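Local atomic coordinates of putative mandelate racemase (Bordetella bronchiseptica, PDB entry 3OZY), a protein that is of unknown function but belongs to the mandelate racemase branch of the enolase superfamily, binds magnesium and probably acts on acid sugars or related carboxylates. Residues D77-N82 with D116-A121; W225-L230 with V273-A278; N263-I266 with A270-V273; N315-A320 with P359-E364. All blocks are in the same frame, centred on the assembly; numbering follows the deposited sequence.

Contact 1: D77-N82 with D116-A121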
loop_
_atom_site.group_PDB
_atom_site.type_symbol
_atom_site.label_atom_id
_atom_site.label_comp_id
_atom_site.label_asym_id
_atom_site.label_seq_id
_atom_site.Cartn_x
_atom_site.Cartn_y
_atom_site.Cartn_z
ATOM N N ASP A 77 -1.612 6.150 -26.842
ATOM C CA ASP A 77 -2.159 5.014 -27.568
ATOM C C ASP A 77 -2.522 3.900 -26.566
ATOM O O ASP A 77 -1.647 3.359 -25.895
ATOM C CB ASP A 77 -1.102 4.520 -28.557
ATOM C CG ASP A 77 -1.579 3.375 -29.417
ATOM O OD1 ASP A 77 -2.661 2.818 -29.153
ATOM O OD2 ASP A 77 -0.853 3.026 -30.375
ATOM N N PRO A 78 -3.815 3.559 -26.451
ATOM C CA PRO A 78 -4.210 2.543 -25.466
ATOM C C PRO A 78 -3.684 1.152 -25.807
ATOM O O PRO A 78 -3.705 0.271 -24.944
ATOM C CB PRO A 78 -5.736 2.563 -25.547
ATOM C CG PRO A 78 -6.006 2.964 -26.987
ATOM C CD PRO A 78 -4.958 4.012 -27.264
ATOM N N ALA A 79 -3.218 0.944 -27.034
ATOM C CA ALA A 79 -2.758 -0.382 -27.435
ATOM C C ALA A 79 -1.516 -0.839 -26.678
ATOM O O ALA A 79 -1.283 -2.038 -26.552
ATOM C CB ALA A 79 -2.494 -0.426 -28.928
ATOM N N ASN A 80 -0.717 0.113 -26.210
ATOM C CA ASN A 80 0.522 -0.178 -25.482
ATOM C C ASN A 80 0.250 -0.380 -23.998
ATOM O O ASN A 80 0.716 0.394 -23.159
ATOM C CB ASN A 80 1.518 0.969 -25.657
ATOM C CG ASN A 80 1.855 1.235 -27.102
ATOM O OD1 ASN A 80 1.994 0.309 -27.900
ATOM N ND2 ASN A 80 1.992 2.515 -27.447
ATOM N N ILE A 81 -0.506 -1.425 -23.677
ATOM C CA ILE A 81 -0.895 -1.668 -22.292
ATOM C C ILE A 81 0.333 -1.893 -21.425
ATOM O O ILE A 81 0.420 -1.381 -20.308
ATOM C CB ILE A 81 -1.850 -2.865 -22.165
ATOM C CG1 ILE A 81 -3.069 -2.673 -23.072
ATOM C CG2 ILE A 81 -2.294 -3.028 -20.706
ATOM C CD1 ILE A 81 -4.111 -3.782 -22.943
ATOM N N ASN A 82 1.300 -2.638 -21.946
ATOM C CA ASN A 82 2.517 -2.896 -21.180
ATOM C C ASN A 82 3.285 -1.621 -20.835
ATOM O O ASN A 82 3.671 -1.404 -19.675
ATOM C CB ASN A 82 3.399 -3.895 -21.923
ATOM C CG ASN A 82 2.789 -5.277 -21.946
ATOM O OD1 ASN A 82 2.456 -5.829 -20.898
ATOM N ND2 ASN A 82 2.631 -5.844 -23.132
ATOM N N ASP A 116 -10.074 -4.618 -22.013
ATOM C CA ASP A 116 -11.415 -4.655 -22.579
ATOM C C ASP A 116 -11.428 -3.858 -23.880
ATOM O O ASP A 116 -11.949 -4.312 -24.896
ATOM C CB ASP A 116 -12.428 -4.104 -21.564
ATOM C CG ASP A 116 -13.854 -4.143 -22.075
ATOM O OD1 ASP A 116 -14.305 -5.209 -22.544
ATOM O OD2 ASP A 116 -14.534 -3.102 -21.992
ATOM N N LEU A 117 -10.820 -2.679 -23.845
ATOM C CA LEU A 117 -10.736 -1.804 -25.006
ATOM C C LEU A 117 -10.011 -2.515 -26.146
ATOM O O LEU A 117 -10.480 -2.530 -27.286
ATOM C CB LEU A 117 -10.027 -0.507 -24.613
ATOM C CG LEU A 117 -10.139 0.714 -25.536
ATOM C CD1 LEU A 117 -9.762 1.969 -24.767
ATOM C CD2 LEU A 117 -9.274 0.578 -26.787
ATOM N N LYS A 118 -8.876 -3.135 -25.825
ATOM C CA LYS A 118 -8.109 -3.869 -26.827
ATOM C C LYS A 118 -8.935 -4.992 -27.473
ATOM O O LYS A 118 -8.966 -5.130 -28.705
ATOM C CB LYS A 118 -6.818 -4.426 -26.204
ATOM C CG LYS A 118 -5.948 -5.227 -27.166
ATOM C CD LYS A 118 -4.628 -5.640 -26.493
ATOM C CE LYS A 118 -3.641 -4.475 -26.370
ATOM N NZ LYS A 118 -2.858 -4.262 -27.634
ATOM N N GLY A 119 -9.605 -5.798 -26.651
ATOM C CA GLY A 119 -10.460 -6.847 -27.175
ATOM C C GLY A 119 -11.584 -6.292 -28.038
ATOM O O GLY A 119 -11.904 -6.859 -29.078
ATOM N N ARG A 120 -12.193 -5.191 -27.612
ATOM C CA ARG A 120 -13.258 -4.591 -28.424
ATOM C C ARG A 120 -12.714 -4.083 -29.762
ATOM O O ARG A 120 -13.329 -4.299 -30.814
ATOM C CB ARG A 120 -13.999 -3.501 -27.650
ATOM C CG ARG A 120 -14.803 -4.094 -26.511
ATOM C CD ARG A 120 -15.543 -3.088 -25.648
ATOM N NE ARG A 120 -15.884 -3.725 -24.376
ATOM C CZ ARG A 120 -16.926 -4.532 -24.190
ATOM N NH1 ARG A 120 -17.756 -4.783 -25.196
ATOM N NH2 ARG A 120 -17.142 -5.085 -22.997
ATOM N N ALA A 121 -11.549 -3.443 -29.728
ATOM C CA ALA A 121 -10.915 -2.946 -30.948
ATOM C C ALA A 121 -10.601 -4.084 -31.913
ATOM O O ALA A 121 -10.715 -3.925 -33.133
ATOM C CB ALA A 121 -9.649 -2.171 -30.611
#
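Lys118 reaches across from helix 102-122 and lays its end over the turn that leads into helix 81-97. The stem of the side chain runs straight out from its helix, CG anti to the backbone N (chi1 179°), and then bends at its last two torsions. The bends bring NZ to Ala79 O at 2.9 Å. The ammonium group meets that oxygen in the carbonyl plane, on a lone pair. Just before the tip, Lys118 CE lies 3.5 Å from Ile81 CD1. The isoleucine branch crosses the aliphatic part of the lysine, so one side chain gives both an apolar contact and a polar one. One helical position earlier, the two methyls of Leu117 face the ring of Pro78. CD1 is near CB and CD2 is 4.1 Å from CG.

The turn is held in its own right. Asp77 OD1 accepts from Ala79 N at 2.9 Å and closes an Asx turn, with the N-H arriving from above the carboxylate plane. Pro78 and Leu117 also pack on Thr42 of strand 32-42. The contact thus joins the turn before helix 81-97, and the first residue of that helix, to helix 102-122 in the N-terminal capping domain, beside its antiparallel sheet. Its chemistry is mixed. Pro78, Ile81 and Leu117 supply buried apolar packing, while the probably charged Lys118 satisfies a turn carbonyl at the more open margin.

Contact 2: W225-L230 with V273-A278. With MG (magnesium ion), chain C.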
loop_
_atom_site.group_PDB
_atom_site.type_symbol
_atom_site.label_atom_id
_atom_site.label_comp_id
_atom_site.label_asym_id
_atom_site.label_seq_id
_atom_site.Cartn_x
_atom_site.Cartn_y
_atom_site.Cartn_z
ATOM N N TRP A 225 -8.344 -25.849 0.810
ATOM C CA TRP A 225 -7.395 -24.811 1.179
ATOM C C TRP A 225 -7.813 -24.056 2.425
ATOM O O TRP A 225 -8.975 -24.129 2.837
ATOM C CB TRP A 225 -7.070 -23.868 0.009
ATOM C CG TRP A 225 -8.069 -22.783 -0.404
ATOM C CD1 TRP A 225 -8.825 -21.954 0.399
ATOM C CD2 TRP A 225 -8.284 -22.349 -1.747
ATOM N NE1 TRP A 225 -9.535 -21.059 -0.394
ATOM C CE2 TRP A 225 -9.210 -21.283 -1.712
ATOM C CE3 TRP A 225 -7.790 -22.776 -2.985
ATOM C CZ2 TRP A 225 -9.653 -20.642 -2.878
ATOM C CZ3 TRP A 225 -8.226 -22.142 -4.137
ATOM C CH2 TRP A 225 -9.149 -21.089 -4.078
ATOM N N PHE A 226 -6.830 -23.368 3.011
ATOM C CA PHE A 226 -6.950 -22.525 4.204
ATOM C C PHE A 226 -6.505 -21.142 3.729
ATOM O O PHE A 226 -5.306 -20.898 3.523
ATOM C CB PHE A 226 -5.970 -23.063 5.259
ATOM C CG PHE A 226 -6.155 -22.523 6.659
ATOM C CD1 PHE A 226 -7.188 -21.672 6.996
ATOM C CD2 PHE A 226 -5.279 -22.938 7.655
ATOM C CE1 PHE A 226 -7.341 -21.240 8.315
ATOM C CE2 PHE A 226 -5.417 -22.516 8.956
ATOM C CZ PHE A 226 -6.443 -21.660 9.295
ATOM N N GLU A 227 -7.467 -20.244 3.529
ATOM C CA GLU A 227 -7.235 -18.932 2.924
ATOM C C GLU A 227 -7.105 -17.841 3.988
ATOM O O GLU A 227 -7.845 -17.840 4.978
ATOM C CB GLU A 227 -8.386 -18.625 1.966
ATOM C CG GLU A 227 -8.437 -17.204 1.466
ATOM C CD GLU A 227 -9.452 -17.027 0.364
ATOM O OE1 GLU A 227 -9.987 -18.042 -0.134
ATOM O OE2 GLU A 227 -9.714 -15.868 -0.020
ATOM N N GLU A 228 -6.164 -16.916 3.770
ATOM C CA GLU A 228 -5.835 -15.868 4.743
ATOM C C GLU A 228 -5.892 -16.386 6.180
ATOM O O GLU A 228 -6.580 -15.832 7.039
ATOM C CB GLU A 228 -6.711 -14.620 4.563
ATOM C CG GLU A 228 -6.394 -13.835 3.290
ATOM C CD GLU A 228 -6.897 -12.409 3.366
ATOM O OE1 GLU A 228 -7.955 -12.183 4.002
ATOM O OE2 GLU A 228 -6.239 -11.504 2.810
ATOM N N PRO A 229 -5.139 -17.451 6.468
ATOM C CA PRO A 229 -5.183 -17.981 7.836
ATOM C C PRO A 229 -4.633 -16.980 8.851
ATOM O O PRO A 229 -5.083 -16.967 10.002
ATOM C CB PRO A 229 -4.267 -19.203 7.759
ATOM C CG PRO A 229 -3.308 -18.886 6.625
ATOM C CD PRO A 229 -4.181 -18.178 5.616
ATOM N N LEU A 230 -3.680 -16.149 8.418
ATOM C CA LEU A 230 -2.980 -15.200 9.283
ATOM C C LEU A 230 -2.965 -13.833 8.632
ATOM O O LEU A 230 -3.294 -13.684 7.457
ATOM C CB LEU A 230 -1.518 -15.632 9.473
ATOM C CG LEU A 230 -1.289 -17.060 9.969
ATOM C CD1 LEU A 230 0.177 -17.438 9.825
ATOM C CD2 LEU A 230 -1.737 -17.214 11.416
ATOM N N VAL A 273 -1.198 -21.640 -2.824
ATOM C CA VAL A 273 -2.145 -21.080 -3.782
ATOM C C VAL A 273 -2.054 -19.561 -3.732
ATOM O O VAL A 273 -2.357 -18.943 -2.705
ATOM C CB VAL A 273 -3.586 -21.527 -3.474
ATOM C CG1 VAL A 273 -4.583 -20.786 -4.359
ATOM C CG2 VAL A 273 -3.732 -23.040 -3.629
ATOM N N LEU A 274 -1.613 -18.976 -4.845
ATOM C CA LEU A 274 -1.548 -17.527 -4.986
ATOM C C LEU A 274 -2.917 -17.044 -5.432
ATOM O O LEU A 274 -3.455 -17.552 -6.412
ATOM C CB LEU A 274 -0.497 -17.135 -6.023
ATOM C CG LEU A 274 0.981 -17.351 -5.691
ATOM C CD1 LEU A 274 1.345 -18.840 -5.612
ATOM C CD2 LEU A 274 1.812 -16.650 -6.747
ATOM N N GLN A 275 -3.469 -16.056 -4.734
ATOM C CA GLN A 275 -4.835 -15.623 -5.027
ATOM C C GLN A 275 -4.921 -14.205 -5.580
ATOM O O GLN A 275 -5.960 -13.550 -5.497
ATOM C CB GLN A 275 -5.721 -15.796 -3.799
ATOM C CG GLN A 275 -5.787 -17.236 -3.309
ATOM C CD GLN A 275 -6.730 -17.372 -2.150
ATOM O OE1 GLN A 275 -6.495 -16.814 -1.076
ATOM N NE2 GLN A 275 -7.819 -18.106 -2.355
ATOM N N ALA A 276 -3.829 -13.749 -6.187
ATOM C CA ALA A 276 -3.809 -12.440 -6.840
ATOM C C ALA A 276 -5.027 -12.256 -7.746
ATOM O O ALA A 276 -5.283 -13.073 -8.629
ATOM C CB ALA A 276 -2.535 -12.276 -7.647
ATOM N N ASP A 277 -5.751 -11.168 -7.516
ATOM C CA ASP A 277 -6.972 -10.821 -8.236
ATOM C C ASP A 277 -6.583 -9.825 -9.327
ATOM O O ASP A 277 -5.937 -8.811 -9.046
ATOM C CB ASP A 277 -7.928 -10.184 -7.206
ATOM C CG ASP A 277 -9.291 -9.788 -7.766
ATOM O OD1 ASP A 277 -9.445 -9.546 -8.977
ATOM O OD2 ASP A 277 -10.232 -9.664 -6.940
ATOM N N ALA A 278 -6.960 -10.092 -10.571
ATOM C CA ALA A 278 -6.651 -9.158 -11.655
ATOM C C ALA A 278 -7.122 -7.731 -11.371
ATOM O O ALA A 278 -6.531 -6.771 -11.874
ATOM C CB ALA A 278 -7.239 -9.648 -12.967
HETATM MG MG MG C . -10.888 -14.233 0.972
HETATM O O HOH W 1 -9.787 -13.758 2.846
HETATM O O HOH W 2 -12.189 -12.435 1.813
HETATM O O HOH W 3 -12.586 -14.377 -0.674
#
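Trp225 packs across two strands of the modified TIM barrel of the enolase superfamily. Strands 225-227 and 273-274 are not direct neighbours. Strand 249-252 lies between them in the parallel sheet, so side chains make the contact. Trp225 begins the first segment. Its chi1 of 77° puts the indole between the backbone N and the carbonyl carbon. Trp225 CZ3 lies 3.9 Å from Val273 CG1, and the two side chains cross at about a right angle. Gln275 NE2 lies above the rim of the indole, 3.2 Å from Trp225 CZ2. The amide plane stands 82° from the ring plane.

Two residues on, Glu227 sends an extended side chain out from the end of its strand. Its two carboxylate oxygens divide the work. OE1 accepts from Gln275 NE2 at 3.1 Å in a nearly straight bond (168°) that arrives almost perpendicular to the carboxylate plane. Trp225 NE1 makes a weak bond to the same OE1, and Lys171 forms a salt bridge with it. OE2 is given to the magnesium ion, which Asp201 and Glu254 also bind. Gln275 and Lys171 lie in the second shell and probably hold the carboxylate in place for the metal. Glu228 follows and meets the magnesium site through a water. Its OE1 accepts from water 1 at 2.7 Å, and that water is a ligand of the magnesium ion at 2.2 Å.

Contact 3: N263-I266 with A270-V273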
loop_
_atom_site.group_PDB
_atom_site.type_symbol
_atom_site.label_atom_id
_atom_site.label_comp_id
_atom_site.label_asym_id
_atom_site.label_seq_id
_atom_site.Cartn_x
_atom_site.Cartn_y
_atom_site.Cartn_z
ATOM N N ASN A 263 6.338 -13.144 -4.851
ATOM C CA ASN A 263 7.720 -13.604 -4.909
ATOM C C ASN A 263 8.282 -13.760 -3.500
ATOM O O ASN A 263 8.961 -14.741 -3.196
ATOM C CB ASN A 263 8.566 -12.634 -5.730
ATOM C CG ASN A 263 10.034 -13.013 -5.743
ATOM O OD1 ASN A 263 10.877 -12.297 -5.186
ATOM N ND2 ASN A 263 10.345 -14.134 -6.369
ATOM N N ASP A 264 7.968 -12.815 -2.623
ATOM C CA ASP A 264 8.430 -12.930 -1.242
ATOM C C ASP A 264 7.845 -14.161 -0.550
ATOM O O ASP A 264 8.539 -14.835 0.199
ATOM C CB ASP A 264 8.111 -11.669 -0.444
ATOM C CG ASP A 264 9.063 -10.536 -0.740
ATOM O OD1 ASP A 264 10.173 -10.800 -1.247
ATOM O OD2 ASP A 264 8.702 -9.385 -0.455
ATOM N N TYR A 265 6.564 -14.451 -0.780
ATOM C CA TYR A 265 5.989 -15.667 -0.217
ATOM C C TYR A 265 6.650 -16.914 -0.788
ATOM O O TYR A 265 6.984 -17.834 -0.046
ATOM C CB TYR A 265 4.467 -15.703 -0.424
ATOM C CG TYR A 265 3.671 -15.071 0.693
ATOM C CD1 TYR A 265 3.578 -13.689 0.819
ATOM C CD2 TYR A 265 3.000 -15.862 1.611
ATOM C CE1 TYR A 265 2.852 -13.118 1.848
ATOM C CE2 TYR A 265 2.270 -15.303 2.640
ATOM C CZ TYR A 265 2.192 -13.932 2.751
ATOM O OH TYR A 265 1.454 -13.393 3.787
ATOM N N ILE A 266 6.842 -16.944 -2.100
ATOM C CA ILE A 266 7.444 -18.114 -2.737
ATOM C C ILE A 266 8.873 -18.353 -2.243
ATOM O O ILE A 266 9.253 -19.487 -1.941
ATOM C CB ILE A 266 7.402 -18.002 -4.268
ATOM C CG1 ILE A 266 5.952 -18.047 -4.766
ATOM C CG2 ILE A 266 8.245 -19.108 -4.927
ATOM C CD1 ILE A 266 5.818 -17.725 -6.222
ATOM N N ALA A 270 6.247 -20.187 1.590
ATOM C CA ALA A 270 5.150 -19.799 2.461
ATOM C C ALA A 270 3.772 -19.851 1.792
ATOM O O ALA A 270 2.796 -19.388 2.375
ATOM C CB ALA A 270 5.411 -18.401 3.025
ATOM N N ILE A 271 3.668 -20.404 0.586
ATOM C CA ILE A 271 2.375 -20.352 -0.107
ATOM C C ILE A 271 2.165 -21.525 -1.057
ATOM O O ILE A 271 3.093 -21.934 -1.762
ATOM C CB ILE A 271 2.222 -18.996 -0.858
ATOM C CG1 ILE A 271 0.772 -18.719 -1.269
ATOM C CG2 ILE A 271 3.202 -18.898 -2.045
ATOM C CD1 ILE A 271 0.585 -17.270 -1.749
ATOM N N ASP A 272 0.945 -22.063 -1.078
ATOM C CA ASP A 272 0.556 -23.107 -2.028
ATOM C C ASP A 272 -0.292 -22.554 -3.167
ATOM O O ASP A 272 -0.156 -22.972 -4.319
ATOM C CB ASP A 272 -0.227 -24.219 -1.327
ATOM C CG ASP A 272 0.616 -24.998 -0.349
ATOM O OD1 ASP A 272 1.661 -25.554 -0.756
ATOM O OD2 ASP A 272 0.222 -25.036 0.832
ATOM N N VAL A 273 -1.198 -21.640 -2.824
ATOM C CA VAL A 273 -2.145 -21.080 -3.782
ATOM C C VAL A 273 -2.054 -19.561 -3.732
ATOM O O VAL A 273 -2.357 -18.943 -2.705
ATOM C CB VAL A 273 -3.586 -21.527 -3.474
ATOM C CG1 VAL A 273 -4.583 -20.786 -4.359
ATOM C CG2 VAL A 273 -3.732 -23.040 -3.629
#
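This is a local helix-to-loop contact, in which Tyr265 and Ile266 near the end of helix 258-267 pack on Ala270 and Ile271 just ahead of strand 273-274. It belongs to the alpha-beta loop that leads from that helix to that strand of the TIM barrel. The chain turns back within a few residues, and one backbone bond ties the turn. Ala270 N donates to Tyr265 O at 3.0 Å, with the donor tilted 30° from the carbonyl plane.

Side chains close up around that bond. The Tyr265 ring turns one edge to Ala270, and its CD2 lies 3.8 Å from Ala270 CB. Ala270 O is near the plane of the same ring at that edge, 3.6 Å from CD2. This buried oxygen has no hydrogen-bond partner in the model, and the ring edge beside it may offer a weak C-H...O contact at most. Ile271 CG2 sits between the backbone N and the carbonyl carbon of its own residue. From there it touches Tyr265 CB at 3.8 Å and Ile266 CG1 at 4.0 Å.

The far end of Tyr265 is held elsewhere, by a hydrogen bond from OH to Ile232 O and an edge-to-face contact with His238. Helix 235-242 therefore flanks the tyrosine and Ala270. Ile271 packs on Thr252 of strand 249-252, and Ile266 leans on Ala297 and Leu299 in the loop after helix 284-296.

Contact 4: N315-A320 with P359-E364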
loop_
_atom_site.group_PDB
_atom_site.type_symbol
_atom_site.label_atom_id
_atom_site.label_comp_id
_atom_site.label_asym_id
_atom_site.label_seq_id
_atom_site.Cartn_x
_atom_site.Cartn_y
_atom_site.Cartn_z
ATOM N N ASN A 315 -11.107 -11.901 -14.224
ATOM C CA ASN A 315 -10.377 -13.085 -13.776
ATOM C C ASN A 315 -10.738 -14.342 -14.563
ATOM O O ASN A 315 -9.876 -15.171 -14.837
ATOM C CB ASN A 315 -10.570 -13.315 -12.277
ATOM C CG ASN A 315 -9.792 -12.331 -11.442
ATOM O OD1 ASN A 315 -8.565 -12.388 -11.390
ATOM N ND2 ASN A 315 -10.499 -11.407 -10.793
ATOM N N LEU A 316 -12.008 -14.491 -14.929
ATOM C CA LEU A 316 -12.437 -15.704 -15.612
ATOM C C LEU A 316 -11.770 -15.876 -16.981
ATOM O O LEU A 316 -11.451 -16.997 -17.376
ATOM C CB LEU A 316 -13.957 -15.728 -15.736
ATOM C CG LEU A 316 -14.543 -17.026 -16.277
ATOM C CD1 LEU A 316 -14.014 -18.235 -15.503
ATOM C CD2 LEU A 316 -16.063 -16.949 -16.212
ATOM N N HIS A 317 -11.575 -14.781 -17.712
ATOM C CA HIS A 317 -10.843 -14.876 -18.975
ATOM C C HIS A 317 -9.462 -15.477 -18.748
ATOM O O HIS A 317 -9.013 -16.349 -19.497
ATOM C CB HIS A 317 -10.714 -13.501 -19.642
ATOM C CG HIS A 317 -11.958 -13.060 -20.343
ATOM N ND1 HIS A 317 -12.245 -13.429 -21.640
ATOM C CD2 HIS A 317 -13.003 -12.308 -19.922
ATOM C CE1 HIS A 317 -13.411 -12.911 -21.992
ATOM N NE2 HIS A 317 -13.892 -12.230 -20.967
ATOM N N LEU A 318 -8.786 -15.007 -17.702
ATOM C CA LEU A 318 -7.441 -15.497 -17.419
ATOM C C LEU A 318 -7.461 -16.939 -16.937
ATOM O O LEU A 318 -6.644 -17.754 -17.360
ATOM C CB LEU A 318 -6.749 -14.622 -16.379
ATOM C CG LEU A 318 -6.113 -13.353 -16.933
ATOM C CD1 LEU A 318 -7.134 -12.437 -17.611
ATOM C CD2 LEU A 318 -5.383 -12.610 -15.822
ATOM N N VAL A 319 -8.393 -17.253 -16.041
ATOM C CA VAL A 319 -8.492 -18.606 -15.512
ATOM C C VAL A 319 -8.800 -19.610 -16.621
ATOM O O VAL A 319 -8.210 -20.693 -16.672
ATOM C CB VAL A 319 -9.530 -18.674 -14.378
ATOM C CG1 VAL A 319 -9.869 -20.116 -14.009
ATOM C CG2 VAL A 319 -9.005 -17.894 -13.173
ATOM N N ALA A 320 -9.709 -19.246 -17.521
ATOM C CA ALA A 320 -10.052 -20.139 -18.627
ATOM C C ALA A 320 -8.829 -20.466 -19.496
ATOM O O ALA A 320 -8.718 -21.569 -20.041
ATOM C CB ALA A 320 -11.157 -19.524 -19.468
ATOM N N PRO A 359 -16.698 -9.612 -27.463
ATOM C CA PRO A 359 -15.393 -8.944 -27.532
ATOM C C PRO A 359 -14.979 -8.340 -26.194
ATOM O O PRO A 359 -15.829 -7.920 -25.412
ATOM C CB PRO A 359 -15.618 -7.822 -28.553
ATOM C CG PRO A 359 -16.885 -8.168 -29.261
ATOM C CD PRO A 359 -17.713 -8.948 -28.296
ATOM N N GLY A 360 -13.675 -8.278 -25.945
ATOM C CA GLY A 360 -13.166 -7.713 -24.706
ATOM C C GLY A 360 -13.586 -8.564 -23.519
ATOM O O GLY A 360 -13.456 -9.798 -23.539
ATOM N N LEU A 361 -14.114 -7.920 -22.482
ATOM C CA LEU A 361 -14.656 -8.661 -21.346
ATOM C C LEU A 361 -15.841 -9.527 -21.775
ATOM O O LEU A 361 -16.159 -10.514 -21.126
ATOM C CB LEU A 361 -15.051 -7.723 -20.206
ATOM C CG LEU A 361 -13.883 -7.091 -19.443
ATOM C CD1 LEU A 361 -14.365 -5.890 -18.652
ATOM C CD2 LEU A 361 -13.235 -8.127 -18.520
ATOM N N GLY A 362 -16.499 -9.131 -22.861
ATOM C CA GLY A 362 -17.426 -10.022 -23.540
ATOM C C GLY A 362 -18.899 -9.921 -23.198
ATOM O O GLY A 362 -19.659 -10.838 -23.499
ATOM N N PHE A 363 -19.300 -8.825 -22.568
ATOM C CA PHE A 363 -20.712 -8.588 -22.269
ATOM C C PHE A 363 -21.038 -7.110 -22.405
ATOM O O PHE A 363 -20.147 -6.287 -22.587
ATOM C CB PHE A 363 -21.053 -9.053 -20.853
ATOM C CG PHE A 363 -20.100 -8.551 -19.811
ATOM C CD1 PHE A 363 -20.023 -7.199 -19.511
ATOM C CD2 PHE A 363 -19.264 -9.427 -19.145
ATOM C CE1 PHE A 363 -19.142 -6.734 -18.562
ATOM C CE2 PHE A 363 -18.379 -8.966 -18.194
ATOM C CZ PHE A 363 -18.314 -7.619 -17.903
ATOM N N GLU A 364 -22.322 -6.786 -22.289
ATOM C CA GLU A 364 -22.783 -5.406 -22.352
ATOM C C GLU A 364 -23.129 -4.863 -20.967
ATOM O O GLU A 364 -23.741 -5.555 -20.154
ATOM C CB GLU A 364 -24.012 -5.303 -23.261
ATOM C CG GLU A 364 -23.766 -5.725 -24.702
ATOM C CD GLU A 364 -22.879 -4.749 -25.456
ATOM O OE1 GLU A 364 -22.406 -3.768 -24.844
ATOM O OE2 GLU A 364 -22.656 -4.962 -26.666
#
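His317 NE2 donates to Leu361 O at 2.8 Å, and this single bond is the centre of the contact. It is nearly straight at the hydrogen (167°). With CG beside the backbone N (chi1 -78°), the ring leaves its helix toward the turn. The carbonyl oxygen lies in the imidazole plane, at the ring edge. Seen from the acceptor the fit is different, because the donor stands above the carbonyl plane and not on a lone pair. Beside NE2, the ring carbon CE1 lies 3.5 Å from Gly360 O.

The next shell fixes both partners. His317 ND1 is hydrogen-bonded to Tyr127 N, so the two ring nitrogens have partners on different parts of the chain and the rotation of the imidazole is set. Leu361 belongs to a type II' turn from Pro359 to Gly362. Gly360 has the positive phi of the second position of this turn. The backbone angles of Gly362 leave no room for a side chain beside the carbonyl O of Leu361. Asp116 OD1 accepts from Leu361 N and holds the turn from the N-terminal domain. The Leu361 side chain also packs on Ile310 and Ala314, earlier in helix 309-321.

The bonding pattern suggests where the ring proton sits. NE2 donates to Leu361 O and ND1 accepts from Tyr127 N, consistent with a neutral ring protonated on NE2, buried between a barrel helix and the late loop.

Overall arrangement
From the N terminus, contact 1 comes first. It closes a mostly helical hairpin in the N-terminal domain, complete before the others begin. Contact 2 spans two barrel strands with a third between them. Contact 3 is a short return within that span, and both close at the start of strand 273-274 and share Val273. Contact 4 opens later and brings the loop after strand 352-353 back to helix 309-321. Polar bonds link the set. Asn315 of contact 4 bonds to Asp277 and Ala278 of contact 2. Asp116 and Arg120 of contact 1 reach Leu361 and Phe363 of contact 4, joining the N-terminal domain to the barrel.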